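Local coordinates for biofilm-associated surface protein (Staphylococcus aureus, PDB 7C7U) that is a cell wall-anchored surface protein that promotes biofilm formation, probably by switching between a calcium-loaded folded state and functional amyloid assembly, at residues A[497-502]-A[508-513]; A[462-467]-A[473-478]; A[193-198]-A[380-385]; A[162-167]-A[361-366]; A[393-398]-A[404-409]. All coordinates share one frame; numbering follows the deposited sequence.

Interaction 1 of 5, residues A[497-502]-A[508-513]; sequences TIAIDS and DEVNTF. With CA (calcium ion), chain G.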
# COMPACT_ATOMS: atom_id res chain seq x y z
N THR A 497 8.38 -27.26 23.50
CA THR A 497 8.12 -26.21 22.52
C THR A 497 7.31 -25.10 23.17
O THR A 497 6.33 -25.37 23.87
CB THR A 497 7.34 -26.74 21.31
OG1 THR A 497 8.06 -27.83 20.72
CG2 THR A 497 7.12 -25.64 20.27
N ILE A 498 7.72 -23.85 22.95
CA ILE A 498 6.90 -22.69 23.25
C ILE A 498 6.34 -22.20 21.92
O ILE A 498 7.11 -21.79 21.03
CB ILE A 498 7.67 -21.58 24.00
CG1 ILE A 498 6.79 -20.33 24.17
CG2 ILE A 498 9.02 -21.26 23.36
CD1 ILE A 498 5.54 -20.59 25.03
N ALA A 499 5.02 -22.30 21.76
CA ALA A 499 4.35 -22.00 20.50
C ALA A 499 3.43 -20.80 20.70
O ALA A 499 2.66 -20.76 21.66
CB ALA A 499 3.54 -23.20 20.00
N ILE A 500 3.52 -19.84 19.77
CA ILE A 500 2.74 -18.61 19.78
C ILE A 500 1.72 -18.69 18.65
O ILE A 500 2.08 -18.66 17.46
CB ILE A 500 3.62 -17.37 19.65
CG1 ILE A 500 4.85 -17.48 20.55
CG2 ILE A 500 2.83 -16.12 20.01
CD1 ILE A 500 4.55 -17.52 22.03
N ASP A 501 0.44 -18.74 19.02
CA ASP A 501 -0.66 -19.05 18.12
C ASP A 501 -1.43 -17.77 17.83
O ASP A 501 -1.97 -17.14 18.74
CB ASP A 501 -1.55 -20.13 18.74
CG ASP A 501 -2.68 -20.59 17.82
OD1 ASP A 501 -3.06 -19.88 16.86
OD2 ASP A 501 -3.22 -21.69 18.08
N SER A 502 -1.48 -17.40 16.55
CA SER A 502 -2.29 -16.29 16.05
C SER A 502 -3.60 -16.83 15.50
O SER A 502 -3.62 -17.92 14.92
CB SER A 502 -1.54 -15.52 14.95
OG SER A 502 -2.42 -14.72 14.17
N ASP A 508 1.99 -21.74 14.06
CA ASP A 508 2.49 -20.96 15.19
C ASP A 508 3.95 -20.60 14.98
O ASP A 508 4.69 -21.29 14.28
CB ASP A 508 2.36 -21.75 16.50
CG ASP A 508 0.93 -22.21 16.77
OD1 ASP A 508 -0.02 -21.59 16.23
OD2 ASP A 508 0.77 -23.18 17.53
N GLU A 509 4.36 -19.50 15.60
CA GLU A 509 5.79 -19.22 15.75
C GLU A 509 6.31 -20.04 16.93
O GLU A 509 5.72 -20.00 18.02
CB GLU A 509 6.02 -17.73 15.98
CG GLU A 509 5.72 -16.84 14.74
CD GLU A 509 6.72 -17.06 13.60
OE1 GLU A 509 6.69 -16.30 12.62
OE2 GLU A 509 7.54 -18.00 13.68
N VAL A 510 7.40 -20.79 16.71
CA VAL A 510 7.87 -21.79 17.66
C VAL A 510 9.33 -21.55 18.03
O VAL A 510 10.12 -21.01 17.25
CB VAL A 510 7.71 -23.24 17.13
CG1 VAL A 510 6.25 -23.63 17.00
CG2 VAL A 510 8.45 -23.41 15.80
N ASN A 511 9.67 -21.97 19.24
CA ASN A 511 11.05 -22.14 19.69
C ASN A 511 11.03 -23.30 20.68
O ASN A 511 9.95 -23.73 21.12
CB ASN A 511 11.61 -20.85 20.30
CG ASN A 511 13.13 -20.82 20.35
OD1 ASN A 511 13.80 -21.71 19.84
ND2 ASN A 511 13.68 -19.78 20.97
N THR A 512 12.21 -23.80 21.04
CA THR A 512 12.31 -24.84 22.06
C THR A 512 13.08 -24.34 23.28
O THR A 512 13.93 -23.46 23.19
CB THR A 512 12.99 -26.11 21.53
OG1 THR A 512 14.26 -25.76 20.96
CG2 THR A 512 12.12 -26.79 20.48
N PHE A 513 12.74 -24.91 24.43
CA PHE A 513 13.44 -24.64 25.67
C PHE A 513 13.53 -25.95 26.44
O PHE A 513 12.91 -26.95 26.08
CB PHE A 513 12.76 -23.55 26.51
CG PHE A 513 11.41 -23.95 27.07
CD1 PHE A 513 10.26 -23.83 26.30
CD2 PHE A 513 11.30 -24.43 28.37
CE1 PHE A 513 9.01 -24.18 26.82
CE2 PHE A 513 10.07 -24.78 28.89
CZ PHE A 513 8.92 -24.66 28.12
CA CA G . 6.88 -14.09 11.93
O HOH W 1 -0.78 -19.59 14.77
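Ile498 and Ile500 pair with Asn511 and Glu509 in an antiparallel beta hairpin, whose strands 494-501 and 509-516 are neighbours in a seven-stranded mixed sheet. Both are hydrogen-bonded pairs: Ile500 N reaches Glu509 O at 2.8 Å, and Ile498 N reaches Asn511 O at 2.9 Å. Between them, in the non-hydrogen-bonded pair, Ala499 CB lies 4.1 Å from Val510 CG1, small enough to sit beside the branched valine. On the other face Ile498 CB packs on Phe513 CE1 at 4.1 Å, and both isoleucines continue onto Phe484, apolar residues suited to a buried face. Where the strands run into the connecting loop, two carboxylates crowd together, Asp501 OD1 lying 3.5 Å from Asp508 OD1 with their planes 39° apart. A salt bridge from Asp501 to Lys464 on the adjoining strand probably eases this repulsion, and a water joins Ser502 N to Asp508 OD1. Farther out, Glu509 turns away from the hairpin, its chain bent at chi2 (-69°), toward a calcium ion that Asp414, Asp416, Glu423, Ser430 and Val433 also bind. Its OE2 forms a salt bridge with Lys418, while Glu509 OE1 holds the calcium ion at 2.3 Å.

Interaction 2 of 5, residues A[462-467]-A[473-478]; sequences TAKVIN and VGTATV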
# COMPACT_ATOMS: atom_id res chain seq x y z
N THR A 462 -1.92 -16.54 21.66
CA THR A 462 -1.95 -17.51 22.74
C THR A 462 -0.64 -18.30 22.73
O THR A 462 -0.25 -18.86 21.70
CB THR A 462 -3.16 -18.45 22.61
OG1 THR A 462 -4.36 -17.66 22.59
CG2 THR A 462 -3.20 -19.45 23.79
N ALA A 463 0.01 -18.35 23.89
CA ALA A 463 1.22 -19.13 24.05
C ALA A 463 0.87 -20.49 24.62
O ALA A 463 0.04 -20.61 25.53
CB ALA A 463 2.22 -18.42 24.97
N LYS A 464 1.52 -21.52 24.09
CA LYS A 464 1.29 -22.90 24.48
C LYS A 464 2.64 -23.55 24.76
O LYS A 464 3.60 -23.35 24.00
CB LYS A 464 0.57 -23.70 23.38
CG LYS A 464 -0.69 -23.04 22.81
CD LYS A 464 -0.87 -23.48 21.37
CE LYS A 464 -2.19 -23.04 20.78
NZ LYS A 464 -2.21 -23.42 19.33
N VAL A 465 2.70 -24.30 25.85
CA VAL A 465 3.84 -25.17 26.15
C VAL A 465 3.44 -26.60 25.79
O VAL A 465 2.43 -27.11 26.28
CB VAL A 465 4.29 -25.03 27.61
CG1 VAL A 465 5.45 -25.99 27.92
CG2 VAL A 465 4.70 -23.59 27.90
N ILE A 466 4.22 -27.21 24.91
CA ILE A 466 3.92 -28.51 24.33
C ILE A 466 5.15 -29.40 24.52
O ILE A 466 6.27 -28.97 24.23
CB ILE A 466 3.56 -28.40 22.83
CG1 ILE A 466 2.42 -27.40 22.61
CG2 ILE A 466 3.20 -29.74 22.24
CD1 ILE A 466 2.28 -26.98 21.16
N ASN A 467 4.94 -30.62 25.03
CA ASN A 467 6.05 -31.54 25.22
C ASN A 467 6.46 -32.19 23.89
O ASN A 467 5.82 -32.00 22.85
CB ASN A 467 5.71 -32.57 26.31
CG ASN A 467 4.67 -33.60 25.86
OD1 ASN A 467 4.40 -33.77 24.68
ND2 ASN A 467 4.07 -34.27 26.83
N VAL A 473 0.81 -28.82 27.62
CA VAL A 473 0.79 -28.90 29.08
C VAL A 473 0.45 -27.56 29.74
O VAL A 473 0.15 -27.55 30.94
CB VAL A 473 2.11 -29.47 29.65
CG1 VAL A 473 2.44 -30.83 29.00
CG2 VAL A 473 3.27 -28.50 29.46
N GLY A 474 0.49 -26.45 29.01
CA GLY A 474 0.01 -25.19 29.54
C GLY A 474 -0.30 -24.21 28.43
O GLY A 474 0.23 -24.33 27.32
N THR A 475 -1.18 -23.25 28.72
CA THR A 475 -1.52 -22.20 27.77
C THR A 475 -1.75 -20.88 28.52
O THR A 475 -2.16 -20.87 29.69
CB THR A 475 -2.79 -22.52 26.95
OG1 THR A 475 -3.94 -22.47 27.80
CG2 THR A 475 -2.70 -23.90 26.30
N ALA A 476 -1.51 -19.77 27.82
CA ALA A 476 -1.77 -18.45 28.38
C ALA A 476 -1.94 -17.45 27.24
O ALA A 476 -1.55 -17.70 26.10
CB ALA A 476 -0.65 -18.00 29.31
N THR A 477 -2.50 -16.28 27.58
CA THR A 477 -2.57 -15.18 26.64
C THR A 477 -1.29 -14.34 26.73
O THR A 477 -0.88 -13.94 27.82
CB THR A 477 -3.79 -14.29 26.90
OG1 THR A 477 -4.99 -15.06 26.73
CG2 THR A 477 -3.83 -13.11 25.90
N VAL A 478 -0.69 -14.09 25.57
CA VAL A 478 0.47 -13.21 25.52
C VAL A 478 0.03 -11.78 25.79
O VAL A 478 -0.96 -11.30 25.21
CB VAL A 478 1.18 -13.32 24.16
CG1 VAL A 478 2.53 -12.57 24.17
CG2 VAL A 478 1.38 -14.78 23.78
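Two consecutive residues, Val473 and Gly474, face the single residue Val465, which makes a classic beta bulge in this antiparallel pair. Val465 O takes both amides: Val473 N approaches at 2.7 Å, nearly along the C=O axis, whereas Gly474 N gives only a weak bond at 3.4 Å. Val465 N answers with a bond to Gly474 O at 2.9 Å. The extra residue brings the valine side chains together: Val473 CG2, set between its own backbone N and carbonyl carbon (CG1 at chi1 -54°), meets Val465 CG1 at 3.7 Å. Beyond the bulge the pairing is regular. Ala463 and Ala476 exchange two backbone bonds, and Ala463 N lies 2.8 Å from Ala476 O. Their small methyls fit the face that Val486 covers, and Val478 CG2 extends this apolar patch to 3.9 Å from Ala463 CB. On the other face Lys464 CG brushes Thr475 CG2 at 4.1 Å; the aliphatic stem suits the threonine methyl, while the extended chain carries NZ away to a salt bridge with Asp501. Thr462 CG2 rests 3.3 Å from Ala476 O. Strand 472-477 is outermost in its sheet within the chain, and strand 462-466 continues the pairing to strand 494-501. The whole is a beta hairpin with a classic bulge beside its turn, at the edge of a mixed beta sheet.

Interaction 3 of 5, residues A[193-198]-A[380-385]; sequences DDLVNL and LGTSTL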
# COMPACT_ATOMS: atom_id res chain seq x y z
N ASP A 193 -1.19 5.93 -31.29
CA ASP A 193 -1.68 6.37 -32.59
C ASP A 193 -3.17 6.12 -32.76
O ASP A 193 -3.87 6.93 -33.39
CB ASP A 193 -0.86 5.73 -33.71
CG ASP A 193 -0.78 4.22 -33.60
OD1 ASP A 193 -0.98 3.68 -32.49
OD2 ASP A 193 -0.48 3.56 -34.62
N ASP A 194 -3.71 5.05 -32.17
CA ASP A 194 -5.14 4.82 -32.33
C ASP A 194 -5.96 5.87 -31.57
O ASP A 194 -6.94 6.41 -32.10
CB ASP A 194 -5.51 3.39 -31.92
CG ASP A 194 -5.17 3.05 -30.47
OD1 ASP A 194 -4.27 3.65 -29.83
OD2 ASP A 194 -5.83 2.13 -29.98
N LEU A 195 -5.54 6.21 -30.35
CA LEU A 195 -6.24 7.23 -29.57
C LEU A 195 -6.07 8.62 -30.19
O LEU A 195 -6.99 9.45 -30.11
CB LEU A 195 -5.75 7.21 -28.12
CG LEU A 195 -5.96 5.90 -27.34
CD1 LEU A 195 -5.62 6.05 -25.85
CD2 LEU A 195 -7.38 5.36 -27.48
N VAL A 196 -4.91 8.92 -30.76
CA VAL A 196 -4.70 10.20 -31.42
C VAL A 196 -5.61 10.34 -32.64
O VAL A 196 -6.19 11.41 -32.88
CB VAL A 196 -3.21 10.37 -31.81
CG1 VAL A 196 -3.03 11.47 -32.88
CG2 VAL A 196 -2.38 10.69 -30.58
N ASN A 197 -5.75 9.27 -33.43
CA ASN A 197 -6.66 9.32 -34.57
C ASN A 197 -8.10 9.53 -34.13
O ASN A 197 -8.89 10.17 -34.84
CB ASN A 197 -6.55 8.04 -35.41
CG ASN A 197 -5.21 7.92 -36.12
OD1 ASN A 197 -4.40 8.84 -36.09
ND2 ASN A 197 -4.97 6.77 -36.75
N LEU A 198 -8.47 8.97 -32.98
CA LEU A 198 -9.82 9.16 -32.46
C LEU A 198 -10.04 10.62 -32.07
O LEU A 198 -11.05 11.23 -32.45
CB LEU A 198 -10.06 8.23 -31.26
CG LEU A 198 -10.45 6.79 -31.63
CD1 LEU A 198 -10.04 5.82 -30.51
CD2 LEU A 198 -11.96 6.71 -31.89
N LEU A 380 -12.99 10.44 -24.00
CA LEU A 380 -11.83 9.54 -23.91
C LEU A 380 -11.15 9.76 -22.57
O LEU A 380 -10.68 10.88 -22.27
CB LEU A 380 -10.85 9.79 -25.05
CG LEU A 380 -9.47 9.12 -24.93
CD1 LEU A 380 -9.62 7.63 -24.84
CD2 LEU A 380 -8.53 9.50 -26.07
N GLY A 381 -11.08 8.71 -21.76
CA GLY A 381 -10.41 8.77 -20.48
C GLY A 381 -9.38 7.66 -20.37
O GLY A 381 -9.61 6.53 -20.79
N THR A 382 -8.24 7.99 -19.83
CA THR A 382 -7.22 6.99 -19.61
C THR A 382 -7.07 6.79 -18.12
O THR A 382 -7.63 7.55 -17.33
CB THR A 382 -5.88 7.40 -20.23
OG1 THR A 382 -5.47 8.66 -19.67
CG2 THR A 382 -5.99 7.50 -21.75
N SER A 383 -6.33 5.75 -17.75
CA SER A 383 -6.04 5.52 -16.33
C SER A 383 -4.76 4.72 -16.24
O SER A 383 -4.33 4.08 -17.22
CB SER A 383 -7.18 4.79 -15.61
OG SER A 383 -7.58 3.63 -16.31
N THR A 384 -4.16 4.77 -15.05
CA THR A 384 -2.93 4.04 -14.72
C THR A 384 -3.14 3.32 -13.39
O THR A 384 -3.55 3.94 -12.41
CB THR A 384 -1.73 5.00 -14.58
OG1 THR A 384 -1.36 5.54 -15.85
CG2 THR A 384 -0.49 4.23 -14.05
N LEU A 385 -2.85 2.01 -13.37
CA LEU A 385 -2.76 1.25 -12.11
C LEU A 385 -1.28 1.08 -11.77
O LEU A 385 -0.54 0.42 -12.50
CB LEU A 385 -3.47 -0.11 -12.22
CG LEU A 385 -3.26 -1.09 -11.03
CD1 LEU A 385 -4.05 -0.61 -9.83
CD2 LEU A 385 -3.66 -2.48 -11.45
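Leu380 meets Leu195 where the short helix 193-199 lies against the start of strand 381-388, the outermost strand of a four-stranded antiparallel sheet. This is a small helix-on-sheet contact, purely apolar, with no hydrogen bond between the segments. Leu380 comes just before the strand, and both its methyls take part: CD1 lies 4.1 Å from Leu195 CD2, and CD2 lies 4.1 Å from Leu195 CB. With CG anti to the backbone N (chi1 168°), the Leu380 side chain reaches toward the helix and crosses that of Leu195 at about a right angle, and the fork of Leu380 suits the crossing because its two methyls touch different carbons of Leu195. Leu188 touches both leucines and extends the apolar patch. Gly381 follows, with its backbone paired to Gly366 of the neighbouring strand. Thr382 points toward the helix again, as alternation along a strand requires. Its two branches divide the work: OG1 accepts a hydrogen bond from Tyr186 N, while the methyl serves the leucine. Farther along, the strand leaves the helix behind, and Thr384 is hydrogen-bonded to Ser184, Gly185 and Asn164. On the helix side, Tyr186 also packs on Leu195. The second branch of that leucine closes the contact, with Leu195 CD1 4.4 Å from Thr382 CG2.

Interaction 4 of 5, residues A[162-167]-A[361-366]; sequences KLNHQV and DFTFAG. With CA (calcium ion), chain C.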
# COMPACT_ATOMS: atom_id res chain seq x y z
N LYS A 162 4.13 4.27 -20.64
CA LYS A 162 3.48 5.55 -20.91
C LYS A 162 4.08 6.64 -20.04
O LYS A 162 4.82 6.38 -19.09
CB LYS A 162 1.97 5.49 -20.67
CG LYS A 162 1.24 4.34 -21.34
CD LYS A 162 1.39 4.44 -22.83
CE LYS A 162 0.45 3.46 -23.53
NZ LYS A 162 0.80 3.43 -24.98
N LEU A 163 3.78 7.90 -20.36
CA LEU A 163 4.13 9.01 -19.48
C LEU A 163 2.95 9.21 -18.55
O LEU A 163 1.95 9.84 -18.92
CB LEU A 163 4.47 10.27 -20.26
CG LEU A 163 5.58 10.06 -21.29
CD1 LEU A 163 5.56 11.17 -22.34
CD2 LEU A 163 6.94 9.98 -20.60
N ASN A 164 3.03 8.65 -17.34
CA ASN A 164 1.87 8.57 -16.46
C ASN A 164 1.64 9.87 -15.70
O ASN A 164 2.56 10.66 -15.47
CB ASN A 164 2.02 7.41 -15.46
CG ASN A 164 2.48 6.13 -16.13
OD1 ASN A 164 3.67 5.85 -16.20
ND2 ASN A 164 1.54 5.37 -16.68
N HIS A 165 0.38 10.09 -15.31
CA HIS A 165 0.06 11.17 -14.40
C HIS A 165 -0.99 10.68 -13.41
O HIS A 165 -1.72 9.72 -13.66
CB HIS A 165 -0.42 12.46 -15.12
CG HIS A 165 -1.53 12.27 -16.12
ND1 HIS A 165 -2.82 11.98 -15.76
CD2 HIS A 165 -1.54 12.41 -17.47
CE1 HIS A 165 -3.59 11.92 -16.84
NE2 HIS A 165 -2.83 12.17 -17.90
N GLN A 166 -1.01 11.33 -12.25
CA GLN A 166 -2.02 11.05 -11.25
C GLN A 166 -2.35 12.35 -10.54
O GLN A 166 -1.48 13.20 -10.33
CB GLN A 166 -1.50 10.00 -10.24
CG GLN A 166 -2.51 9.53 -9.22
CD GLN A 166 -1.86 8.68 -8.14
OE1 GLN A 166 -0.78 9.01 -7.66
NE2 GLN A 166 -2.52 7.59 -7.76
N VAL A 167 -3.62 12.50 -10.15
CA VAL A 167 -4.07 13.66 -9.41
C VAL A 167 -4.99 13.16 -8.29
O VAL A 167 -5.70 12.15 -8.45
CB VAL A 167 -4.77 14.69 -10.34
CG1 VAL A 167 -6.09 14.15 -10.89
CG2 VAL A 167 -4.97 16.01 -9.64
N ASP A 361 3.56 -0.46 -13.83
CA ASP A 361 2.40 0.34 -14.21
C ASP A 361 1.59 -0.37 -15.29
O ASP A 361 2.16 -0.91 -16.24
CB ASP A 361 2.84 1.70 -14.75
CG ASP A 361 3.43 2.57 -13.68
OD1 ASP A 361 2.95 2.50 -12.53
OD2 ASP A 361 4.40 3.30 -13.98
N PHE A 362 0.26 -0.34 -15.14
CA PHE A 362 -0.64 -0.82 -16.18
C PHE A 362 -1.57 0.32 -16.59
O PHE A 362 -2.02 1.09 -15.75
CB PHE A 362 -1.45 -2.03 -15.72
CG PHE A 362 -0.58 -3.14 -15.15
CD1 PHE A 362 -0.20 -3.12 -13.83
CD2 PHE A 362 -0.14 -4.16 -15.96
CE1 PHE A 362 0.63 -4.12 -13.30
CE2 PHE A 362 0.68 -5.17 -15.44
CZ PHE A 362 1.05 -5.15 -14.11
N THR A 363 -1.82 0.43 -17.88
CA THR A 363 -2.60 1.54 -18.40
C THR A 363 -3.86 1.04 -19.08
O THR A 363 -3.92 -0.10 -19.55
CB THR A 363 -1.77 2.41 -19.35
OG1 THR A 363 -1.16 1.58 -20.33
CG2 THR A 363 -0.68 3.14 -18.57
N PHE A 364 -4.89 1.90 -19.08
CA PHE A 364 -6.22 1.58 -19.58
C PHE A 364 -6.79 2.81 -20.27
O PHE A 364 -6.32 3.94 -20.05
CB PHE A 364 -7.17 1.17 -18.46
CG PHE A 364 -6.56 0.18 -17.51
CD1 PHE A 364 -5.72 0.62 -16.49
CD2 PHE A 364 -6.77 -1.17 -17.68
CE1 PHE A 364 -5.13 -0.30 -15.62
CE2 PHE A 364 -6.18 -2.09 -16.82
CZ PHE A 364 -5.36 -1.64 -15.80
N ALA A 365 -7.79 2.58 -21.12
CA ALA A 365 -8.51 3.67 -21.80
C ALA A 365 -9.97 3.27 -22.01
O ALA A 365 -10.30 2.08 -22.14
CB ALA A 365 -7.87 4.05 -23.14
N GLY A 366 -10.84 4.29 -22.08
CA GLY A 366 -12.25 4.08 -22.37
C GLY A 366 -12.77 5.30 -23.11
O GLY A 366 -12.26 6.41 -22.94
CA CA C . 6.00 5.66 -17.23
O HOH W 2 8.12 6.57 -17.86
O HOH W 3 5.41 3.62 -16.10
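Asn164 and Thr363 meet because both first torsions aim their groups across the gap between strands 163-171 and 359-369. In Asn164, CG stands anti to the carbonyl carbon (chi1 -47°), which sends the amide toward the other strand; in Thr363 the methyl CG2 stands anti to the carbonyl carbon (OG1 at chi1 51°), which puts the methyl beside both Lys162 CG and Asn164 ND2. Thr363 CG2 then lies 3.7 Å from Asn164 ND2 and 3.6 Å from Lys162 CG. The lysine chain, bent at chi2, passes its aliphatic part over the threonine, and its NZ goes on to a salt bridge with Asp192. An asparagine suits its place because the two ends of its amide do different work: ND2 donates to Thr384 OG1, while OD1 binds a calcium ion at 2.5 Å. Asp361 OD2 sits 3.5 Å from Asn164 OD1, two acceptors without a hydrogen bond, the carboxylate and amide planes 59° apart. The nearby cation probably makes this approach tolerable, and Asp361 has a salt bridge to Lys359 as well. Lys162 contributes its backbone, O binding the ion at 2.3 Å, and two waters also bind the ion. Asp77 and Asn161 supply the remaining protein ligands. This is a calcium site of backbone and side-chain oxygens at the start of a strand, set beside the interface of two beta sheets.

Interaction 5 of 5, residues A[393-398]-A[404-409]; sequences DGLLDR and SLSDAE. With CA (calcium ion), chain D; CA (calcium ion), chain E.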
# COMPACT_ATOMS: atom_id res chain seq x y z
N ASP A 393 9.30 -7.92 -1.14
CA ASP A 393 9.00 -9.13 -0.37
C ASP A 393 7.86 -9.94 -0.97
O ASP A 393 7.41 -10.92 -0.34
CB ASP A 393 8.69 -8.80 1.09
CG ASP A 393 7.45 -7.95 1.27
OD1 ASP A 393 6.67 -7.79 0.31
OD2 ASP A 393 7.25 -7.44 2.39
N GLY A 394 7.34 -9.55 -2.13
CA GLY A 394 6.28 -10.28 -2.78
C GLY A 394 4.87 -9.80 -2.48
O GLY A 394 3.94 -10.23 -3.16
N LEU A 395 4.68 -8.95 -1.47
CA LEU A 395 3.37 -8.42 -1.12
C LEU A 395 3.26 -6.97 -1.57
O LEU A 395 4.02 -6.12 -1.09
CB LEU A 395 3.13 -8.48 0.38
CG LEU A 395 3.23 -9.84 1.07
CD1 LEU A 395 2.86 -9.68 2.56
CD2 LEU A 395 2.33 -10.86 0.40
N LEU A 396 2.29 -6.67 -2.44
CA LEU A 396 2.12 -5.30 -2.93
C LEU A 396 1.98 -4.34 -1.76
O LEU A 396 1.43 -4.69 -0.71
CB LEU A 396 0.89 -5.19 -3.83
CG LEU A 396 0.94 -5.93 -5.17
CD1 LEU A 396 -0.35 -5.75 -5.97
CD2 LEU A 396 2.17 -5.46 -5.97
N ASP A 397 2.48 -3.11 -1.95
CA ASP A 397 2.28 -2.03 -0.99
C ASP A 397 0.85 -2.01 -0.46
O ASP A 397 0.62 -2.06 0.76
CB ASP A 397 2.57 -0.67 -1.63
CG ASP A 397 4.04 -0.38 -1.77
OD1 ASP A 397 4.85 -1.31 -1.89
OD2 ASP A 397 4.39 0.82 -1.79
N ARG A 398 -0.12 -1.91 -1.37
CA ARG A 398 -1.50 -1.76 -0.93
C ARG A 398 -2.02 -3.03 -0.26
O ARG A 398 -2.87 -2.94 0.63
CB ARG A 398 -2.41 -1.35 -2.09
CG ARG A 398 -2.74 -2.44 -3.07
CD ARG A 398 -3.44 -1.83 -4.27
NE ARG A 398 -2.52 -1.04 -5.07
CZ ARG A 398 -2.87 -0.09 -5.93
NH1 ARG A 398 -4.15 0.22 -6.13
NH2 ARG A 398 -1.94 0.55 -6.59
N SER A 404 -2.54 -7.56 5.11
CA SER A 404 -1.65 -8.21 6.05
C SER A 404 -1.23 -7.32 7.21
O SER A 404 -0.84 -7.85 8.26
CB SER A 404 -0.41 -8.72 5.31
OG SER A 404 0.43 -7.64 4.93
N LEU A 405 -1.29 -6.00 7.05
CA LEU A 405 -0.81 -5.00 8.01
C LEU A 405 0.70 -5.04 8.23
O LEU A 405 1.21 -4.33 9.10
CB LEU A 405 -1.53 -5.11 9.36
CG LEU A 405 -3.04 -5.26 9.27
CD1 LEU A 405 -3.67 -5.32 10.66
CD2 LEU A 405 -3.61 -4.10 8.46
N SER A 406 1.42 -5.85 7.46
CA SER A 406 2.86 -5.80 7.51
C SER A 406 3.36 -4.45 6.98
O SER A 406 2.64 -3.70 6.33
CB SER A 406 3.46 -6.96 6.72
OG SER A 406 2.72 -7.21 5.54
N ASP A 407 4.63 -4.17 7.25
CA ASP A 407 5.26 -2.94 6.80
C ASP A 407 5.57 -3.05 5.31
O ASP A 407 6.19 -4.03 4.87
CB ASP A 407 6.53 -2.69 7.63
CG ASP A 407 7.17 -1.33 7.35
OD1 ASP A 407 6.83 -0.66 6.35
OD2 ASP A 407 8.05 -0.94 8.15
N ALA A 408 5.09 -2.07 4.53
CA ALA A 408 5.33 -2.02 3.08
C ALA A 408 6.75 -1.60 2.71
O ALA A 408 7.13 -1.75 1.54
CB ALA A 408 4.34 -1.06 2.41
N GLU A 409 7.54 -1.07 3.66
CA GLU A 409 8.92 -0.65 3.43
C GLU A 409 9.92 -1.44 4.28
O GLU A 409 10.98 -0.93 4.64
CB GLU A 409 9.08 0.85 3.68
CG GLU A 409 8.16 1.74 2.85
CD GLU A 409 7.06 2.38 3.69
OE1 GLU A 409 6.46 1.68 4.53
OE2 GLU A 409 6.79 3.59 3.51
CA CA D . 6.03 -5.50 -0.11
CA CA E . 6.88 -5.92 3.84
O HOH W 4 5.67 -2.96 -0.06
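Asp393 and Asp407 share a calcium ion beside a loop with the ligand pattern of an EF-hand, running into helix 397-404; this second ion adds to that pattern. From CB of Asp393, with CG between the backbone N and the carbonyl carbon (chi1 64°), the side chain runs to a carboxylate that bridges two metals. CG stands 3.2 Å from the first calcium ion and 3.3 Å from the second. At the tip the oxygens part: OD1 binds the first ion at 2.4 Å and also accepts from Leu395 N, closing an Asx turn, whereas OD2 binds the second at 2.1 Å. Aspartate suits the position, since a short carboxylate can hold two cations and a backbone N-H at once. Gly394, with positive phi, lets the loop turn tightly, and Leu395 O returns to the first ion. The leucine side chain itself goes to the other segment, where CD1 packs 3.9 Å from Ser406 OG, beside Ser404. Across the second ion Asp407 offers its backbone O, while its side chain forms a separate Asx turn with Glu409 N. Asp389, Asp391 and Glu400 complete the first site; Asp391, Glu400, Asn410 and Asp420 complete the second. Near the helix start, Ala408 CB, small enough for close approach, lies 4.1 Å from Asp397 CA. Asp397, at EF-hand position 9, acts through a water, its carboxylate also having a partner in Ser23; that water, on the first calcium ion, donates to Asp397 OD1 at 2.6 Å and to Ala408 O at 2.5 Å.

How the interactions relate
From the N terminus, strand 163-171 and helix 193-199 come first, and each waits nearly two hundred residues for its partner. Interaction 4 closes on strand 359-369 and interaction 3 on the next strand, 381-388, so the two long loops cross; interactions 3 and 4, their centres about 9 Å apart, tie the N-terminal sheet and helix to neighbouring strands of the four-stranded sheet. Strand 381-388 then runs into interaction 5, a short local loop closed around helix 397-404 and touching interaction 3 through Leu385 and Arg398. Interactions 2 and 1 follow in series as two hairpins of one sheet, joined side by side through strands 462-466 and 494-501, with interaction 3 about 54 Å from interaction 1 between centres.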